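Local coordinates for protein aldehyde dehydrogenase (Trypanosoma brucei, PDB 5NNO) that probably oxidises aldehydes using NAD+ as its coenzyme, and here holds NAD together with a benzoxaborole aldehyde, at residues I197-S202 with L222-K227; T218-E223 with S439-Y444; K391-Y396 with L431-V436. One frame throughout, in Å; residues are numbered along the deposited sequence.

Contact 1: I197-S202 with L222-K227; sequences ILYTGS and LELGGK. With NAD (nicotinamide-adenine-dinucleotide), chain C.
G201 joins E223 in a glycine-only conformation (phi 151°, psi -161°) in which its N-H reaches E223 O at 3.2 Å, just where strand 196-200 gives way to a turn. One step back, E223 N donates to Y199 O at 2.7 Å, so the pairs Y199-L222 and T200-E223 extend a parallel sheet. This is the beta-alpha-beta unit of the coenzyme-binding fold, whose crossover helix 203-215 is N-capped by S202 through V205 N.

Beside L222, the ring of Y199 crosses L224 at about a right angle, with L224 CD2 3.6 Å from Y199 CE2. The amide N of G201 lies over one face of the ring, offset toward the rim. In the ring plane, Y199 OH donates to S202 O (3.1 Å) on a carbonyl lone pair, and the adenosine ribose O4B of NAD lies in that plane too, at the edge by CE1. On the sheet face of E223, T200 OG1 rests 3.5 Å from E223 CB. The other branch, T200 CG2, is anti to the backbone N, which turns it to the nicotinamide ring, 3.3 Å from NAD C4N.

The carboxamide nitrogen N7N of NAD donates weakly to E223 OE1, and again weakly to L224 O at 3.4 Å. Two weak bonds, to the last strand residue and the one after it, would favour a particular rotation of the amide, placing the nicotinamide beside E223, the predicted active-site glutamate.

Contact 2: T218-E223 with S439-Y444; sequences TPVTLE and SGMGAY. With NAD (nicotinamide-adenine-dinucleotide), chain C.
With CG set between the backbone N and the carbonyl carbon (chi1 61°) and the chain bent only at its last torsion (chi3 72°), M441 brings its thioether obliquely against V220. SD stands 3.9 Å from V220 CG2, and M441 CG is 4.1 Å from L222 CG, the two side chains running side by side and pointing the same way. Y444 CG also lies between its backbone N and carbonyl carbon, and the ring swings back toward E223. The bend of E223 at chi2 turns its carboxylate to the ring edge of Y444.

The backbones join as a short antiparallel pair. L222 N donates to M441 O at 2.9 Å, in the carbonyl plane, while the return bond from M441 N to L222 O is weak at 3.1 Å. G440, next to E223 in a non-hydrogen-bonded pair, adopts glycine-only backbone angles. Its CA makes a CA-H...O contact with L222 O at 3.2 Å. T221 CG2 lies 3.7 Å from M441 O, and its hydroxyl is taken by H196.

L217 of the second subunit packs on both L222 and M441, so the leucine-methionine face of this sheet edge belongs to the dimer interface. On the glutamate face, the Y444 ring touches L133, Q136 and P137 of helix 132-143.

E223 OE2 lies near the plane of that ring at its edge, 3.3 Å from Y444 CD1, with carboxylate and ring planes 60° apart. The slightly positive C-H edge is a plausible weak electrostatic partner for OE2, consistent with the oxygen resting there.

Contact 3: K391-Y396 with L431-V436; sequences KPLALY and LPFGGV. Unlike the reference sequence in segment 391-396: A394 (reference Ser). With NAD (nicotinamide-adenine-dinucleotide), chain C.
The F433 ring, which L393 crosses at about a right angle, presents its edge to the coenzyme: the carboxamide carbon C7N of NAD lies in the ring plane, and F433 CE2 is 3.5 Å from NAD O7N. The imidazole of H445 meets the phenylalanine ring with planes about 15° apart. L393 CD2 approaches obliquely, 4.1 Å from F433 CZ. F433 also lies about 4 Å from the bound benzoxaborole aldehyde at the nearest atoms.

L393 makes the largest share of the contact, its two methyls dividing the work. CG is anti to the backbone N (chi1 -169°), which sends the side chain across toward the 431-436 loop. From there CD1 packs on the peptide link between two glycines, 3.8 Å from G434 C and equally near G435 N. CD2 reaches the carboxamide nitrogen, 3.3 Å from NAD N7N. The same leucine touches S259, the predicted active-site position, which is altered in this structure, and the neighbouring I260. G434, in an extended conformation (phi 173°), passes close to E223.

At the other end, K391 CB sits 3.6 Å from V436 O and 4.0 Å from V436 CG1. The lysine chain continues past this point to bond L118 O of the second subunit through NZ, and V436 packs on H455 of that subunit. V436 O is bonded by the S439 hydroxyl.

Between the segments themselves the contact is apolar packing. Two hydrocarbon side chains from different loops both adjoin the carboxamide, so they probably limit where it can lie by contact alone, while its polar bonds come from other residues.

Along the chain, contact 1 comes first and closes a short loop, bringing strand 220-223 beside strand 196-200 after helix 203-215. Contact 2 starts on that second strand, sharing L222 and E223, and closes a much longer loop of over two hundred residues by adding strand 440-441 to the same sheet. Contact 3 is nested inside this loop and links the start of strand 394-398, in the other large sheet, to the segment leading toward 440-441. Y444 O and F433 N, 2.9 Å apart and probably hydrogen-bonded, join contacts 2 and 3. Together the three tie the coenzyme-binding sheet to the second sheet around the nicotinamide end of NAD.

Contact 1: I197-S202 with L222-K227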
loop_
_atom_site.group_PDB
_atom_site.type_symbol
_atom_site.label_atom_id
_atom_site.label_comp_id
_atom_site.label_asym_id
_atom_site.label_seq_id
_atom_site.Cartn_x
_atom_site.Cartn_y
_atom_site.Cartn_z
ATOM N N ILE A 197 9.042 -4.794 -1.981
ATOM C CA ILE A 197 10.290 -4.266 -1.470
ATOM C C ILE A 197 9.962 -3.598 -0.142
ATOM O O ILE A 197 8.988 -2.848 -0.043
ATOM C CB ILE A 197 10.979 -3.228 -2.390
ATOM C CG1 ILE A 197 11.426 -3.877 -3.682
ATOM C CG2 ILE A 197 12.202 -2.605 -1.686
ATOM C CD1 ILE A 197 11.765 -2.879 -4.769
ATOM N N LEU A 198 10.767 -3.892 0.875
ATOM C CA LEU A 198 10.737 -3.119 2.106
ATOM C C LEU A 198 12.065 -2.390 2.250
ATOM O O LEU A 198 13.146 -3.005 2.245
ATOM C CB LEU A 198 10.453 -3.986 3.337
ATOM C CG LEU A 198 10.123 -3.139 4.584
ATOM C CD1 LEU A 198 9.295 -3.937 5.581
ATOM C CD2 LEU A 198 11.339 -2.519 5.271
ATOM N N TYR A 199 11.978 -1.073 2.359
ATOM C CA TYR A 199 13.167 -0.248 2.416
ATOM C C TYR A 199 13.129 0.607 3.667
ATOM O O TYR A 199 12.093 1.182 3.992
ATOM C CB TYR A 199 13.301 0.585 1.157
ATOM C CG TYR A 199 14.248 1.731 1.266
ATOM C CD1 TYR A 199 15.615 1.546 1.180
ATOM C CD2 TYR A 199 13.771 3.010 1.492
ATOM C CE1 TYR A 199 16.491 2.601 1.301
ATOM C CE2 TYR A 199 14.642 4.088 1.603
ATOM C CZ TYR A 199 16.003 3.874 1.489
ATOM O OH TYR A 199 16.863 4.957 1.621
ATOM N N THR A 200 14.267 0.651 4.361
ATOM C CA THR A 200 14.495 1.563 5.443
ATOM C C THR A 200 15.685 2.405 5.023
ATOM O O THR A 200 16.642 1.876 4.472
ATOM C CB THR A 200 14.773 0.786 6.739
ATOM O OG1 THR A 200 13.673 -0.091 7.010
ATOM C CG2 THR A 200 14.948 1.738 7.918
ATOM N N GLY A 201 15.602 3.712 5.287
ATOM C CA GLY A 201 16.620 4.690 4.876
ATOM C C GLY A 201 16.066 6.098 4.635
ATOM O O GLY A 201 14.992 6.443 5.113
ATOM N N SER A 202 16.817 6.905 3.899
ATOM C CA SER A 202 16.460 8.287 3.615
ATOM C C SER A 202 15.398 8.415 2.492
ATOM O O SER A 202 15.364 7.612 1.528
ATOM C CB SER A 202 17.706 9.056 3.185
ATOM O OG SER A 202 18.045 8.763 1.845
ATOM N N LEU A 222 8.018 1.717 2.664
ATOM C CA LEU A 222 9.132 2.650 2.786
ATOM C C LEU A 222 9.161 3.179 4.222
ATOM O O LEU A 222 8.232 3.846 4.668
ATOM C CB LEU A 222 9.002 3.814 1.782
ATOM C CG LEU A 222 8.818 3.584 0.256
ATOM C CD1 LEU A 222 8.786 4.941 -0.410
ATOM C CD2 LEU A 222 9.900 2.739 -0.382
ATOM N N GLU A 223 10.236 2.861 4.935
ATOM C CA GLU A 223 10.398 3.226 6.340
ATOM C C GLU A 223 11.405 4.348 6.484
ATOM O O GLU A 223 12.611 4.100 6.458
ATOM C CB GLU A 223 10.872 2.008 7.142
ATOM C CG GLU A 223 9.809 0.946 7.282
ATOM C CD GLU A 223 8.706 1.349 8.231
ATOM O OE1 GLU A 223 8.953 2.250 9.062
ATOM O OE2 GLU A 223 7.596 0.758 8.121
ATOM N N LEU A 224 10.910 5.573 6.629
ATOM C CA LEU A 224 11.743 6.775 6.452
ATOM C C LEU A 224 11.774 7.667 7.713
ATOM O O LEU A 224 11.413 7.238 8.807
ATOM C CB LEU A 224 11.289 7.542 5.205
ATOM C CG LEU A 224 10.960 6.639 3.993
ATOM C CD1 LEU A 224 10.252 7.439 2.905
ATOM C CD2 LEU A 224 12.233 6.000 3.479
ATOM N N GLY A 225 12.254 8.894 7.566
ATOM C CA GLY A 225 12.372 9.799 8.684
ATOM C C GLY A 225 11.770 11.167 8.488
ATOM O O GLY A 225 10.832 11.358 7.718
ATOM N N GLY A 226 12.379 12.123 9.181
ATOM C CA GLY A 226 11.836 13.441 9.411
ATOM C C GLY A 226 12.148 13.855 10.834
ATOM O O GLY A 226 12.890 13.181 11.562
ATOM N N LYS A 227 11.578 14.968 11.253
ATOM C CA LYS A 227 11.924 15.552 12.532
ATOM C C LYS A 227 10.812 15.303 13.523
ATOM O O LYS A 227 9.861 16.053 13.573
ATOM C CB LYS A 227 12.186 17.044 12.353
ATOM C CG LYS A 227 13.278 17.354 11.340
ATOM C CD LYS A 227 13.306 18.830 10.980
ATOM C CE LYS A 227 13.792 19.684 12.140
ATOM N NZ LYS A 227 15.190 19.390 12.557
HETATM P PA NAD C . 21.275 5.050 3.939
HETATM O O1A NAD C . 21.721 6.216 3.078
HETATM O O2A NAD C . 22.262 4.145 4.652
HETATM O O5B NAD C . 20.322 4.132 3.007
HETATM C C5B NAD C . 19.837 2.844 3.400
HETATM C C4B NAD C . 20.105 1.785 2.327
HETATM O O4B NAD C . 20.006 2.385 1.025
HETATM C C3B NAD C . 21.482 1.115 2.425
HETATM O O3B NAD C . 21.359 -0.316 2.401
HETATM C C2B NAD C . 22.249 1.602 1.212
HETATM O O2B NAD C . 23.080 0.576 0.659
HETATM C C1B NAD C . 21.138 2.006 0.244
HETATM N N9A NAD C . 21.503 3.092 -0.701
HETATM C C8A NAD C . 22.203 4.228 -0.472
HETATM N N7A NAD C . 22.334 4.951 -1.623
HETATM C C5A NAD C . 21.700 4.265 -2.598
HETATM C C6A NAD C . 21.438 4.434 -4.042
HETATM N N6A NAD C . 21.896 5.518 -4.676
HETATM N N1A NAD C . 20.740 3.486 -4.702
HETATM C C2A NAD C . 20.273 2.389 -4.076
HETATM N N3A NAD C . 20.473 2.168 -2.763
HETATM C C4A NAD C . 21.163 3.048 -1.988
HETATM O O3 NAD C . 20.301 5.673 5.053
HETATM P PN NAD C . 20.867 6.856 5.991
HETATM O O1N NAD C . 20.880 8.156 5.214
HETATM O O2N NAD C . 22.159 6.409 6.621
HETATM O O5D NAD C . 19.670 6.939 7.068
HETATM C C5D NAD C . 18.619 7.807 6.668
HETATM C C4D NAD C . 17.304 7.624 7.386
HETATM O O4D NAD C . 16.927 6.286 7.706
HETATM C C3D NAD C . 17.315 8.364 8.698
HETATM O O3D NAD C . 17.009 9.728 8.426
HETATM C C2D NAD C . 16.259 7.629 9.493
HETATM O O2D NAD C . 15.200 8.515 9.835
HETATM C C1D NAD C . 15.815 6.476 8.577
HETATM N N1N NAD C . 15.465 5.294 9.360
HETATM C C2N NAD C . 14.175 4.906 9.463
HETATM C C3N NAD C . 13.823 3.796 10.244
HETATM C C7N NAD C . 12.407 3.315 10.393
HETATM O O7N NAD C . 12.214 2.124 10.563
HETATM N N7N NAD C . 11.389 4.172 10.344
HETATM C C4N NAD C . 14.830 3.101 10.904
HETATM C C5N NAD C . 16.142 3.519 10.775
HETATM C C6N NAD C . 16.438 4.626 9.997
#

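Contact 2: T218-E223 with S439-Y444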
loop_
_atom_site.group_PDB
_atom_site.type_symbol
_atom_site.label_atom_id
_atom_site.label_comp_id
_atom_site.label_asym_id
_atom_site.label_seq_id
_atom_site.Cartn_x
_atom_site.Cartn_y
_atom_site.Cartn_z
ATOM N N THR A 218 6.279 -3.086 -8.588
ATOM C CA THR A 218 6.440 -3.737 -7.298
ATOM C C THR A 218 5.933 -2.853 -6.140
ATOM O O THR A 218 6.398 -1.713 -5.978
ATOM C CB THR A 218 7.907 -4.084 -7.054
ATOM O OG1 THR A 218 8.323 -5.025 -8.029
ATOM C CG2 THR A 218 8.133 -4.682 -5.690
ATOM N N PRO A 219 5.005 -3.387 -5.311
ATOM C CA PRO A 219 4.580 -2.595 -4.148
ATOM C C PRO A 219 5.745 -2.423 -3.146
ATOM O O PRO A 219 6.520 -3.364 -2.923
ATOM C CB PRO A 219 3.423 -3.414 -3.542
ATOM C CG PRO A 219 3.653 -4.812 -4.027
ATOM C CD PRO A 219 4.298 -4.680 -5.383
ATOM N N VAL A 220 5.832 -1.205 -2.605
ATOM C CA VAL A 220 6.869 -0.795 -1.687
ATOM C C VAL A 220 6.246 -0.518 -0.339
ATOM O O VAL A 220 5.086 -0.084 -0.255
ATOM C CB VAL A 220 7.653 0.454 -2.149
ATOM C CG1 VAL A 220 8.483 0.153 -3.377
ATOM C CG2 VAL A 220 6.758 1.644 -2.393
ATOM N N THR A 221 7.025 -0.834 0.694
ATOM C CA THR A 221 6.853 -0.350 2.031
ATOM C C THR A 221 8.159 0.424 2.372
ATOM O O THR A 221 9.250 -0.139 2.345
ATOM C CB THR A 221 6.598 -1.511 3.022
ATOM O OG1 THR A 221 5.280 -2.033 2.804
ATOM C CG2 THR A 221 6.708 -1.037 4.475
ATOM N N LEU A 222 8.018 1.717 2.664
ATOM C CA LEU A 222 9.132 2.650 2.786
ATOM C C LEU A 222 9.161 3.179 4.222
ATOM O O LEU A 222 8.232 3.846 4.668
ATOM C CB LEU A 222 9.002 3.814 1.782
ATOM C CG LEU A 222 8.818 3.584 0.256
ATOM C CD1 LEU A 222 8.786 4.941 -0.410
ATOM C CD2 LEU A 222 9.900 2.739 -0.382
ATOM N N GLU A 223 10.236 2.861 4.935
ATOM C CA GLU A 223 10.398 3.226 6.340
ATOM C C GLU A 223 11.405 4.348 6.484
ATOM O O GLU A 223 12.611 4.100 6.458
ATOM C CB GLU A 223 10.872 2.008 7.142
ATOM C CG GLU A 223 9.809 0.946 7.282
ATOM C CD GLU A 223 8.706 1.349 8.231
ATOM O OE1 GLU A 223 8.953 2.250 9.062
ATOM O OE2 GLU A 223 7.596 0.758 8.121
ATOM N N SER A 439 7.885 10.738 5.844
ATOM C CA SER A 439 8.246 9.673 6.796
ATOM C C SER A 439 7.947 8.213 6.314
ATOM O O SER A 439 8.468 7.245 6.890
ATOM C CB SER A 439 7.634 9.935 8.173
ATOM O OG SER A 439 6.249 9.708 8.212
ATOM N N GLY A 440 7.125 8.053 5.288
ATOM C CA GLY A 440 7.045 6.777 4.559
ATOM C C GLY A 440 5.664 6.317 4.180
ATOM O O GLY A 440 4.694 7.016 4.379
ATOM N N MET A 441 5.577 5.112 3.660
ATOM C CA MET A 441 4.269 4.488 3.396
ATOM C C MET A 441 4.293 3.002 3.755
ATOM O O MET A 441 5.322 2.325 3.637
ATOM C CB MET A 441 3.850 4.681 1.933
ATOM C CG MET A 441 4.810 4.046 0.935
ATOM S SD MET A 441 4.335 4.264 -0.763
ATOM C CE MET A 441 4.679 6.001 -0.996
ATOM N N GLY A 442 3.152 2.511 4.225
ATOM C CA GLY A 442 3.071 1.154 4.713
ATOM C C GLY A 442 3.521 1.049 6.157
ATOM O O GLY A 442 4.028 2.008 6.750
ATOM N N ALA A 443 3.298 -0.136 6.719
ATOM C CA ALA A 443 3.621 -0.428 8.084
ATOM C C ALA A 443 3.910 -1.936 8.250
ATOM O O ALA A 443 3.539 -2.747 7.408
ATOM C CB ALA A 443 2.494 0.040 8.988
ATOM N N TYR A 444 4.627 -2.273 9.314
ATOM C CA TYR A 444 4.976 -3.646 9.619
ATOM C C TYR A 444 5.154 -3.838 11.132
ATOM O O TYR A 444 4.848 -2.916 11.902
ATOM C CB TYR A 444 6.190 -4.077 8.775
ATOM C CG TYR A 444 7.589 -3.669 9.211
ATOM C CD1 TYR A 444 7.986 -2.337 9.220
ATOM C CD2 TYR A 444 8.550 -4.638 9.529
ATOM C CE1 TYR A 444 9.279 -1.973 9.599
ATOM C CE2 TYR A 444 9.841 -4.282 9.892
ATOM C CZ TYR A 444 10.205 -2.951 9.924
ATOM O OH TYR A 444 11.483 -2.601 10.270
HETATM P PA NAD C . 21.275 5.050 3.939
HETATM O O1A NAD C . 21.721 6.216 3.078
HETATM O O2A NAD C . 22.262 4.145 4.652
HETATM O O5B NAD C . 20.322 4.132 3.007
HETATM C C5B NAD C . 19.837 2.844 3.400
HETATM C C4B NAD C . 20.105 1.785 2.327
HETATM O O4B NAD C . 20.006 2.385 1.025
HETATM C C3B NAD C . 21.482 1.115 2.425
HETATM O O3B NAD C . 21.359 -0.316 2.401
HETATM C C2B NAD C . 22.249 1.602 1.212
HETATM O O2B NAD C . 23.080 0.576 0.659
HETATM C C1B NAD C . 21.138 2.006 0.244
HETATM N N9A NAD C . 21.503 3.092 -0.701
HETATM C C8A NAD C . 22.203 4.228 -0.472
HETATM N N7A NAD C . 22.334 4.951 -1.623
HETATM C C5A NAD C . 21.700 4.265 -2.598
HETATM C C6A NAD C . 21.438 4.434 -4.042
HETATM N N6A NAD C . 21.896 5.518 -4.676
HETATM N N1A NAD C . 20.740 3.486 -4.702
HETATM C C2A NAD C . 20.273 2.389 -4.076
HETATM N N3A NAD C . 20.473 2.168 -2.763
HETATM C C4A NAD C . 21.163 3.048 -1.988
HETATM O O3 NAD C . 20.301 5.673 5.053
HETATM P PN NAD C . 20.867 6.856 5.991
HETATM O O1N NAD C . 20.880 8.156 5.214
HETATM O O2N NAD C . 22.159 6.409 6.621
HETATM O O5D NAD C . 19.670 6.939 7.068
HETATM C C5D NAD C . 18.619 7.807 6.668
HETATM C C4D NAD C . 17.304 7.624 7.386
HETATM O O4D NAD C . 16.927 6.286 7.706
HETATM C C3D NAD C . 17.315 8.364 8.698
HETATM O O3D NAD C . 17.009 9.728 8.426
HETATM C C2D NAD C . 16.259 7.629 9.493
HETATM O O2D NAD C . 15.200 8.515 9.835
HETATM C C1D NAD C . 15.815 6.476 8.577
HETATM N N1N NAD C . 15.465 5.294 9.360
HETATM C C2N NAD C . 14.175 4.906 9.463
HETATM C C3N NAD C . 13.823 3.796 10.244
HETATM C C7N NAD C . 12.407 3.315 10.393
HETATM O O7N NAD C . 12.214 2.124 10.563
HETATM N N7N NAD C . 11.389 4.172 10.344
HETATM C C4N NAD C . 14.830 3.101 10.904
HETATM C C5N NAD C . 16.142 3.519 10.775
HETATM C C6N NAD C . 16.438 4.626 9.997
#

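Contact 3: K391-Y396 with L431-V436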
loop_
_atom_site.group_PDB
_atom_site.type_symbol
_atom_site.label_atom_id
_atom_site.label_comp_id
_atom_site.label_asym_id
_atom_site.label_seq_id
_atom_site.Cartn_x
_atom_site.Cartn_y
_atom_site.Cartn_z
ATOM N N LYS A 391 5.569 15.550 7.381
ATOM C CA LYS A 391 4.934 14.690 8.349
ATOM C C LYS A 391 6.006 13.756 8.921
ATOM O O LYS A 391 6.720 13.094 8.157
ATOM C CB LYS A 391 3.804 13.877 7.728
ATOM C CG LYS A 391 2.641 14.734 7.248
ATOM C CD LYS A 391 1.892 14.053 6.115
ATOM C CE LYS A 391 0.762 14.892 5.567
ATOM N NZ LYS A 391 -0.465 14.087 5.369
ATOM N N PRO A 392 6.156 13.756 10.270
ATOM C CA PRO A 392 7.224 13.018 10.843
ATOM C C PRO A 392 6.789 11.623 11.201
ATOM O O PRO A 392 5.610 11.386 11.437
ATOM C CB PRO A 392 7.529 13.818 12.143
ATOM C CG PRO A 392 6.218 14.345 12.556
ATOM C CD PRO A 392 5.357 14.425 11.307
ATOM N N LEU A 393 7.768 10.733 11.280
ATOM C CA LEU A 393 7.567 9.375 11.758
ATOM C C LEU A 393 6.921 9.281 13.139
ATOM O O LEU A 393 6.050 8.436 13.364
ATOM C CB LEU A 393 8.911 8.645 11.772
ATOM C CG LEU A 393 8.910 7.133 12.005
ATOM C CD1 LEU A 393 8.275 6.383 10.846
ATOM C CD2 LEU A 393 10.344 6.683 12.187
ATOM N N ALA A 394 7.347 10.137 14.073
ATOM C CA ALA A 394 6.849 10.081 15.450
ATOM C C ALA A 394 6.505 11.455 15.951
ATOM O O ALA A 394 7.133 12.424 15.575
ATOM C CB ALA A 394 7.880 9.444 16.358
ATOM N N LEU A 395 5.468 11.527 16.772
ATOM C CA LEU A 395 5.085 12.762 17.435
ATOM C C LEU A 395 4.878 12.411 18.874
ATOM O O LEU A 395 4.214 11.414 19.191
ATOM C CB LEU A 395 3.787 13.364 16.857
ATOM C CG LEU A 395 3.228 14.593 17.563
ATOM C CD1 LEU A 395 4.211 15.757 17.503
ATOM C CD2 LEU A 395 1.893 15.002 16.986
ATOM N N TYR A 396 5.438 13.236 19.745
ATOM C CA TYR A 396 5.411 13.002 21.187
ATOM C C TYR A 396 4.776 14.196 21.884
ATOM O O TYR A 396 5.039 15.341 21.524
ATOM C CB TYR A 396 6.824 12.787 21.710
ATOM C CG TYR A 396 7.549 11.634 21.040
ATOM C CD1 TYR A 396 7.029 10.363 21.098
ATOM C CD2 TYR A 396 8.767 11.814 20.375
ATOM C CE1 TYR A 396 7.670 9.307 20.504
ATOM C CE2 TYR A 396 9.418 10.760 19.771
ATOM C CZ TYR A 396 8.868 9.507 19.845
ATOM O OH TYR A 396 9.495 8.429 19.273
ATOM N N LEU A 431 0.872 -2.877 17.524
ATOM C CA LEU A 431 0.751 -1.599 16.793
ATOM C C LEU A 431 1.494 -1.733 15.474
ATOM O O LEU A 431 2.549 -2.369 15.436
ATOM C CB LEU A 431 1.341 -0.415 17.571
ATOM C CG LEU A 431 0.721 -0.032 18.935
ATOM C CD1 LEU A 431 1.328 1.221 19.551
ATOM C CD2 LEU A 431 -0.789 0.127 18.834
ATOM N N PRO A 432 0.972 -1.142 14.391
ATOM C CA PRO A 432 1.823 -1.080 13.194
ATOM C C PRO A 432 2.890 0.004 13.351
ATOM O O PRO A 432 2.685 0.983 14.066
ATOM C CB PRO A 432 0.857 -0.713 12.060
ATOM C CG PRO A 432 -0.447 -0.383 12.704
ATOM C CD PRO A 432 -0.300 -0.430 14.200
ATOM N N PHE A 433 4.014 -0.204 12.676
ATOM C CA PHE A 433 5.121 0.727 12.706
ATOM C C PHE A 433 5.356 1.153 11.285
ATOM O O PHE A 433 5.585 0.321 10.425
ATOM C CB PHE A 433 6.408 0.112 13.295
ATOM C CG PHE A 433 7.483 1.130 13.511
ATOM C CD1 PHE A 433 7.386 2.036 14.564
ATOM C CD2 PHE A 433 8.559 1.224 12.638
ATOM C CE1 PHE A 433 8.342 3.007 14.741
ATOM C CE2 PHE A 433 9.528 2.199 12.818
ATOM C CZ PHE A 433 9.415 3.092 13.868
ATOM N N GLY A 434 5.312 2.457 11.063
ATOM C CA GLY A 434 5.418 3.018 9.743
ATOM C C GLY A 434 5.178 4.507 9.732
ATOM O O GLY A 434 4.689 5.083 10.717
ATOM N N GLY A 435 5.541 5.121 8.610
ATOM C CA GLY A 435 5.426 6.536 8.395
ATOM C C GLY A 435 4.205 6.973 7.633
ATOM O O GLY A 435 3.265 6.200 7.460
ATOM N N VAL A 436 4.230 8.232 7.202
ATOM C CA VAL A 436 3.214 8.850 6.321
ATOM C C VAL A 436 3.846 10.088 5.671
ATOM O O VAL A 436 4.721 10.667 6.275
ATOM C CB VAL A 436 1.927 9.200 7.091
ATOM C CG1 VAL A 436 2.194 10.200 8.201
ATOM C CG2 VAL A 436 0.843 9.695 6.153
HETATM P PA NAD C . 21.275 5.050 3.939
HETATM O O1A NAD C . 21.721 6.216 3.078
HETATM O O2A NAD C . 22.262 4.145 4.652
HETATM O O5B NAD C . 20.322 4.132 3.007
HETATM C C5B NAD C . 19.837 2.844 3.400
HETATM C C4B NAD C . 20.105 1.785 2.327
HETATM O O4B NAD C . 20.006 2.385 1.025
HETATM C C3B NAD C . 21.482 1.115 2.425
HETATM O O3B NAD C . 21.359 -0.316 2.401
HETATM C C2B NAD C . 22.249 1.602 1.212
HETATM O O2B NAD C . 23.080 0.576 0.659
HETATM C C1B NAD C . 21.138 2.006 0.244
HETATM N N9A NAD C . 21.503 3.092 -0.701
HETATM C C8A NAD C . 22.203 4.228 -0.472
HETATM N N7A NAD C . 22.334 4.951 -1.623
HETATM C C5A NAD C . 21.700 4.265 -2.598
HETATM C C6A NAD C . 21.438 4.434 -4.042
HETATM N N6A NAD C . 21.896 5.518 -4.676
HETATM N N1A NAD C . 20.740 3.486 -4.702
HETATM C C2A NAD C . 20.273 2.389 -4.076
HETATM N N3A NAD C . 20.473 2.168 -2.763
HETATM C C4A NAD C . 21.163 3.048 -1.988
HETATM O O3 NAD C . 20.301 5.673 5.053
HETATM P PN NAD C . 20.867 6.856 5.991
HETATM O O1N NAD C . 20.880 8.156 5.214
HETATM O O2N NAD C . 22.159 6.409 6.621
HETATM O O5D NAD C . 19.670 6.939 7.068
HETATM C C5D NAD C . 18.619 7.807 6.668
HETATM C C4D NAD C . 17.304 7.624 7.386
HETATM O O4D NAD C . 16.927 6.286 7.706
HETATM C C3D NAD C . 17.315 8.364 8.698
HETATM O O3D NAD C . 17.009 9.728 8.426
HETATM C C2D NAD C . 16.259 7.629 9.493
HETATM O O2D NAD C . 15.200 8.515 9.835
HETATM C C1D NAD C . 15.815 6.476 8.577
HETATM N N1N NAD C . 15.465 5.294 9.360
HETATM C C2N NAD C . 14.175 4.906 9.463
HETATM C C3N NAD C . 13.823 3.796 10.244
HETATM C C7N NAD C . 12.407 3.315 10.393
HETATM O O7N NAD C . 12.214 2.124 10.563
HETATM N N7N NAD C . 11.389 4.172 10.344
HETATM C C4N NAD C . 14.830 3.101 10.904
HETATM C C5N NAD C . 16.142 3.519 10.775
HETATM C C6N NAD C . 16.438 4.626 9.997
#